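Local coordinates for aminotransferase (Streptomyces pactum, PDB 4ZM4), which is a pyridoxal-phosphate-binding protein of the class-III aminotransferase family, with the fold type I architecture of such enzymes, assembled here as a dimer, at residues Ala37-Leu42 and Gln407-Tyr412; Val117-Asn121 and His307-Gly313. The protein carries 1 engineered substitution. One frame throughout, in Å; residues are numbered along the deposited sequence.

Contact 1 (Ala37-Leu42 and Gln407-Tyr412); sequences AVPLPL and QKEGVY
A37 offers its backbone carbonyl to the phenol of Y412: the hydroxyl OH donates to A37 O over 2.6 Å, and the oxygen lies at the edge of the ring, near its plane. The donor is tilted 34° from the carbonyl plane. The tyrosine reaches out from strand 411-412 because chi1 (178°) turns CG away from the backbone N, and the small methyl of A37 leaves room for the hydroxyl beside it. V38 follows, its CG2 4.2 Å from Y412 OH; L95 of the second subunit packs on both side chains, so the dimer interface closes over this end. At L40 the backbone again does the polar work. Q407 NE2 donates to L40 O at 2.7 Å, coming from above the carbonyl plane, while that oxygen stays near the plane of the glutamine amide. The Q407 chain is extended as far as its amide, long enough to bridge from the last turn of helix 396-408. That helix ends in a Schellman motif, where G410 takes the positive phi that glycine tolerates easily, and the chain turns directly into the short strand 411-412, beside strand 59-62 in a small mixed sheet. L40 also lays CD2 against the aliphatic part of K408, 3.8 Å from K408 CG, a suitable partner for a leucine near the surface. P41 carries the pattern on through a water that donates to P41 O and accepts from Q407 NE2, each at 2.9 Å. L42, buried, sets CB 3.7 Å from Q407 NE2 and brings CD1 to 4.4 Å from Y412 CD1.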
loop_
_atom_site.group_PDB
_atom_site.type_symbol
_atom_site.label_atom_id
_atom_site.label_comp_id
_atom_site.label_asym_id
_atom_site.label_seq_id
_atom_site.Cartn_x
_atom_site.Cartn_y
_atom_site.Cartn_z
ATOM N N ALA B 37 0.665 20.921 -1.072
ATOM C CA ALA B 37 0.949 21.036 -2.498
ATOM C C ALA B 37 -0.064 21.897 -3.261
ATOM O O ALA B 37 0.027 22.060 -4.481
ATOM C CB ALA B 37 0.997 19.646 -3.108
ATOM N N VAL B 38 -1.013 22.470 -2.546
ATOM C CA VAL B 38 -2.067 23.275 -3.163
ATOM C C VAL B 38 -2.364 24.488 -2.262
ATOM O O VAL B 38 -3.482 24.654 -1.777
ATOM C CB VAL B 38 -3.346 22.467 -3.418
ATOM C CG1 VAL B 38 -4.250 23.164 -4.424
ATOM C CG2 VAL B 38 -3.015 21.073 -3.897
ATOM N N PRO B 39 -1.346 25.330 -2.025
ATOM C CA PRO B 39 -1.561 26.502 -1.166
ATOM C C PRO B 39 -2.586 27.499 -1.731
ATOM O O PRO B 39 -3.181 28.251 -0.962
ATOM C CB PRO B 39 -0.170 27.131 -1.074
ATOM C CG PRO B 39 0.547 26.649 -2.301
ATOM C CD PRO B 39 0.020 25.282 -2.578
ATOM N N LEU B 40 -2.744 27.531 -3.054
ATOM C CA LEU B 40 -3.908 28.142 -3.668
ATOM C C LEU B 40 -4.852 26.987 -3.955
ATOM O O LEU B 40 -4.590 26.151 -4.817
ATOM C CB LEU B 40 -3.557 28.884 -4.959
ATOM C CG LEU B 40 -4.764 29.606 -5.599
ATOM C CD1 LEU B 40 -5.155 30.837 -4.779
ATOM C CD2 LEU B 40 -4.503 29.992 -7.060
ATOM N N PRO B 41 -5.944 26.903 -3.218
ATOM C CA PRO B 41 -6.762 25.688 -3.281
ATOM C C PRO B 41 -7.193 25.289 -4.672
ATOM O O PRO B 41 -7.556 26.150 -5.484
ATOM C CB PRO B 41 -7.978 26.037 -2.428
ATOM C CG PRO B 41 -7.457 27.028 -1.444
ATOM C CD PRO B 41 -6.374 27.806 -2.142
ATOM N N LEU B 42 -7.182 23.971 -4.916
ATOM C CA LEU B 42 -7.639 23.358 -6.148
ATOM C C LEU B 42 -8.208 22.014 -5.777
ATOM O O LEU B 42 -7.485 21.178 -5.242
ATOM C CB LEU B 42 -6.464 23.175 -7.106
ATOM C CG LEU B 42 -6.771 22.838 -8.573
ATOM C CD1 LEU B 42 -5.459 22.671 -9.315
ATOM C CD2 LEU B 42 -7.614 21.582 -8.757
ATOM N N GLN B 407 -0.844 28.723 -11.678
ATOM C CA GLN B 407 -2.082 27.998 -11.411
ATOM C C GLN B 407 -3.290 28.817 -11.818
ATOM O O GLN B 407 -4.203 28.289 -12.454
ATOM C CB GLN B 407 -2.187 27.602 -9.951
ATOM C CG GLN B 407 -3.343 26.656 -9.638
ATOM C CD GLN B 407 -3.329 26.149 -8.199
ATOM O OE1 GLN B 407 -2.316 25.617 -7.716
ATOM N NE2 GLN B 407 -4.455 26.305 -7.501
ATOM N N LYS B 408 -3.276 30.111 -11.491
ATOM C CA LYS B 408 -4.304 31.024 -11.953
ATOM C C LYS B 408 -4.355 31.151 -13.451
ATOM O O LYS B 408 -5.441 31.313 -14.009
ATOM C CB LYS B 408 -4.113 32.421 -11.384
ATOM C CG LYS B 408 -4.432 32.523 -9.923
ATOM C CD LYS B 408 -3.999 33.886 -9.444
ATOM C CE LYS B 408 -4.555 34.188 -8.070
ATOM N NZ LYS B 408 -4.754 35.657 -7.988
ATOM N N GLU B 409 -3.200 31.129 -14.113
ATOM C CA GLU B 409 -3.170 31.118 -15.579
ATOM C C GLU B 409 -3.586 29.772 -16.185
ATOM O O GLU B 409 -3.631 29.637 -17.395
ATOM C CB GLU B 409 -1.779 31.506 -16.092
ATOM C CG GLU B 409 -1.324 32.911 -15.726
ATOM C CD GLU B 409 -2.221 34.007 -16.288
ATOM O OE1 GLU B 409 -2.905 33.792 -17.303
ATOM O OE2 GLU B 409 -2.187 35.127 -15.740
ATOM N N GLY B 410 -3.863 28.767 -15.356
ATOM C CA GLY B 410 -4.328 27.461 -15.835
ATOM C C GLY B 410 -3.253 26.429 -16.066
ATOM O O GLY B 410 -3.410 25.539 -16.896
ATOM N N VAL B 411 -2.148 26.532 -15.327
ATOM C CA VAL B 411 -1.058 25.541 -15.382
ATOM C C VAL B 411 -0.689 25.170 -13.941
ATOM O O VAL B 411 -0.335 26.047 -13.155
ATOM C CB VAL B 411 0.168 26.108 -16.120
ATOM C CG1 VAL B 411 1.368 25.149 -16.054
ATOM C CG2 VAL B 411 -0.184 26.411 -17.569
ATOM N N TYR B 412 -0.764 23.879 -13.606
ATOM C CA TYR B 412 -0.373 23.414 -12.293
ATOM C C TYR B 412 0.959 22.682 -12.319
ATOM O O TYR B 412 1.102 21.678 -13.013
ATOM C CB TYR B 412 -1.432 22.495 -11.679
ATOM C CG TYR B 412 -1.031 21.967 -10.327
ATOM C CD1 TYR B 412 -1.097 22.765 -9.206
ATOM C CD2 TYR B 412 -0.531 20.673 -10.171
ATOM C CE1 TYR B 412 -0.704 22.310 -7.950
ATOM C CE2 TYR B 412 -0.126 20.204 -8.917
ATOM C CZ TYR B 412 -0.219 21.031 -7.813
ATOM O OH TYR B 412 0.159 20.574 -6.569
HETATM O O HOH W 1 -7.244 26.914 -8.236
#

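Contact 2 (Val117-Asn121 and His307-Gly313); sequences VRFAN and HAGVYAG. With PLP (pyridoxal-5'-phosphate), chain G.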
loop_
_atom_site.group_PDB
_atom_site.type_symbol
_atom_site.label_atom_id
_atom_site.label_comp_id
_atom_site.label_asym_id
_atom_site.label_seq_id
_atom_site.Cartn_x
_atom_site.Cartn_y
_atom_site.Cartn_z
ATOM N N VAL B 117 9.667 -11.539 -9.479
ATOM C CA VAL B 117 9.209 -10.412 -8.674
ATOM C C VAL B 117 8.268 -10.873 -7.583
ATOM O O VAL B 117 7.794 -12.015 -7.597
ATOM C CB VAL B 117 8.460 -9.348 -9.531
ATOM C CG1 VAL B 117 9.363 -8.735 -10.555
ATOM C CG2 VAL B 117 7.243 -9.955 -10.238
ATOM N N ARG B 118 8.017 -9.971 -6.635
ATOM C CA ARG B 118 6.824 -10.027 -5.807
ATOM C C ARG B 118 6.154 -8.667 -5.866
ATOM O O ARG B 118 6.809 -7.652 -6.069
ATOM C CB ARG B 118 7.145 -10.420 -4.393
ATOM C CG ARG B 118 7.444 -11.903 -4.247
ATOM C CD ARG B 118 7.047 -12.417 -2.881
ATOM N NE ARG B 118 7.516 -13.765 -2.618
ATOM C CZ ARG B 118 7.225 -14.448 -1.513
ATOM N NH1 ARG B 118 6.457 -13.909 -0.558
ATOM N NH2 ARG B 118 7.683 -15.687 -1.363
ATOM N N PHE B 119 4.832 -8.679 -5.793
ATOM C CA PHE B 119 4.041 -7.464 -5.881
ATOM C C PHE B 119 3.653 -6.950 -4.505
ATOM O O PHE B 119 3.611 -7.703 -3.528
ATOM C CB PHE B 119 2.777 -7.696 -6.697
ATOM C CG PHE B 119 3.057 -7.947 -8.156
ATOM C CD1 PHE B 119 3.321 -6.874 -9.008
ATOM C CD2 PHE B 119 3.097 -9.228 -8.649
ATOM C CE1 PHE B 119 3.608 -7.091 -10.325
ATOM C CE2 PHE B 119 3.389 -9.441 -9.965
ATOM C CZ PHE B 119 3.655 -8.380 -10.806
ATOM N N ALA B 120 3.357 -5.647 -4.482
ATOM C CA ALA B 120 2.937 -4.935 -3.294
ATOM C C ALA B 120 1.932 -3.892 -3.745
ATOM O O ALA B 120 1.738 -3.696 -4.942
ATOM C CB ALA B 120 4.142 -4.268 -2.611
ATOM N N ASN B 121 1.390 -3.147 -2.783
ATOM C CA ASN B 121 0.432 -2.081 -3.094
ATOM C C ASN B 121 1.096 -0.736 -3.329
ATOM O O ASN B 121 0.479 0.153 -3.899
ATOM C CB ASN B 121 -0.574 -1.945 -1.955
ATOM C CG ASN B 121 -1.258 -3.242 -1.659
ATOM O OD1 ASN B 121 -2.014 -3.760 -2.492
ATOM N ND2 ASN B 121 -1.000 -3.805 -0.469
ATOM N N HIS B 307 7.298 -11.500 2.648
ATOM C CA HIS B 307 6.556 -10.371 2.165
ATOM C C HIS B 307 5.095 -10.714 2.346
ATOM O O HIS B 307 4.730 -11.905 2.408
ATOM C CB HIS B 307 6.891 -10.070 0.691
ATOM C CG HIS B 307 6.139 -8.892 0.154
ATOM N ND1 HIS B 307 6.139 -7.668 0.788
ATOM C CD2 HIS B 307 5.332 -8.762 -0.923
ATOM C CE1 HIS B 307 5.404 -6.827 0.097
ATOM N NE2 HIS B 307 4.882 -7.469 -0.930
ATOM N N ALA B 308 4.244 -9.702 2.411
ATOM C CA ALA B 308 2.832 -9.978 2.682
ATOM C C ALA B 308 1.927 -8.865 2.180
ATOM O O ALA B 308 2.402 -7.919 1.554
ATOM C CB ALA B 308 2.636 -10.212 4.188
ATOM N N GLY B 309 0.635 -8.978 2.514
ATOM C CA GLY B 309 -0.344 -7.963 2.183
ATOM C C GLY B 309 -1.468 -8.626 1.418
ATOM O O GLY B 309 -1.266 -9.155 0.331
ATOM N N VAL B 310 -2.648 -8.605 2.006
ATOM C CA VAL B 310 -3.771 -9.334 1.467
ATOM C C VAL B 310 -4.059 -8.914 0.016
ATOM O O VAL B 310 -4.480 -9.747 -0.782
ATOM C CB VAL B 310 -5.031 -9.153 2.386
ATOM C CG1 VAL B 310 -5.773 -7.870 2.052
ATOM C CG2 VAL B 310 -5.971 -10.322 2.251
ATOM N N TYR B 311 -3.840 -7.635 -0.309
ATOM C CA TYR B 311 -4.115 -7.092 -1.660
ATOM C C TYR B 311 -2.950 -7.243 -2.630
ATOM O O TYR B 311 -3.041 -6.828 -3.788
ATOM C CB TYR B 311 -4.441 -5.584 -1.581
ATOM C CG TYR B 311 -5.626 -5.192 -0.753
ATOM C CD1 TYR B 311 -6.913 -5.631 -1.086
ATOM C CD2 TYR B 311 -5.487 -4.357 0.336
ATOM C CE1 TYR B 311 -8.015 -5.291 -0.321
ATOM C CE2 TYR B 311 -6.583 -3.996 1.096
ATOM C CZ TYR B 311 -7.838 -4.449 0.759
ATOM O OH TYR B 311 -8.926 -4.078 1.523
ATOM N N ALA B 312 -1.833 -7.740 -2.150
ATOM C CA ALA B 312 -0.656 -7.742 -2.961
ATOM C C ALA B 312 -0.928 -8.626 -4.169
ATOM O O ALA B 312 -1.350 -9.751 -4.017
ATOM C CB ALA B 312 0.558 -8.206 -2.172
ATOM N N GLY B 313 -0.646 -8.101 -5.361
ATOM C CA GLY B 313 -0.775 -8.887 -6.572
ATOM C C GLY B 313 -2.230 -9.232 -6.894
ATOM O O GLY B 313 -2.486 -10.258 -7.459
HETATM N N1 PLP G . -5.196 -6.086 10.256
HETATM C C2 PLP G . -5.853 -7.251 10.310
HETATM C C2A PLP G . -6.791 -7.433 11.448
HETATM C C3 PLP G . -5.681 -8.288 9.260
HETATM O O3 PLP G . -6.371 -9.465 9.324
HETATM C C4 PLP G . -4.739 -8.010 8.130
HETATM C C4A PLP G . -4.454 -9.087 7.134
HETATM O O4A PLP G . -4.763 -10.287 7.400
HETATM C C5 PLP G . -4.075 -6.665 8.209
HETATM C C6 PLP G . -4.332 -5.806 9.279
HETATM C C5A PLP G . -3.094 -6.142 7.201
HETATM O O4P PLP G . -3.744 -5.475 6.088
HETATM P P PLP G . -3.035 -5.746 4.644
HETATM O O1P PLP G . -1.627 -5.143 4.869
HETATM O O2P PLP G . -3.882 -5.015 3.628
HETATM O O3P PLP G . -2.913 -7.243 4.466
HETATM O O HOH W 2 -0.299 -5.229 -5.677
HETATM O O HOH W 3 -2.502 -5.586 1.358
#
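H307 points its imidazole edge at strand 116-120, and NE2 donates to F119 O at 2.9 Å. The oxygen lies almost in the ring plane, but the donor stands above the carbonyl plane, and the N-H...O angle of 133° makes the bond distinctly bent. The first torsion carries the ring away from its backbone N and across to the strand; A120 CB meets the same edge, 3.7 Å from NE2. The other ring nitrogen, ND1, bonds S129 OG, so both nitrogens are engaged. R118 runs past H307 in the opposite direction, the guanidinium turned 60° from the imidazole; NE and NH1 bond A26 and S32 of the second subunit, while NH2 bonds L300 and N303 of its own chain.

N121 crosses Y311 obliquely, its amide 74° from the phenol plane, with OD1 3.2 Å from Y311 CB. The tyrosine hydroxyl leads away to S278 and R279 of the second subunit, and V310 CG1 covers one face of its ring. Small residues suit the place where the two backbones come nearest: A312 CB lies 3.4 Å from F119 O, and G313, at positive phi, fits beside F119 CB.

The type I turn from G309 to A312 presents V310 N to phosphate O3P of pyridoxal-5'-phosphate at 2.8 Å. One water accepts from N121 ND2 and Y311 N and donates to O2P. Neutral N-H groups thus hold the phosphate directly and through water, probably helping to stabilise its negative charge.

In the fold
The two contacts lie far apart, centres 35 Å and nearest atoms about 20 Å from each other, and they do not touch. Along the chain contact 2 is nested within contact 1: 37-42 comes first, then 117-121, 307-313 and finally 407-412. They belong to different sheets. Contact 1 joins the loop before strand 44-48 to the end of helix 396-408 and to strand 411-412, the two strands being the outermost of one small mixed sheet, whereas contact 2 sets the loop before helix 315-329 against 116-120, an outermost strand of the seven-stranded sheet. Both reach the second subunit. At contact 2 pyridoxal-5'-phosphate is also held by G123, T124 and N223 of that subunit, so the dimer builds this site.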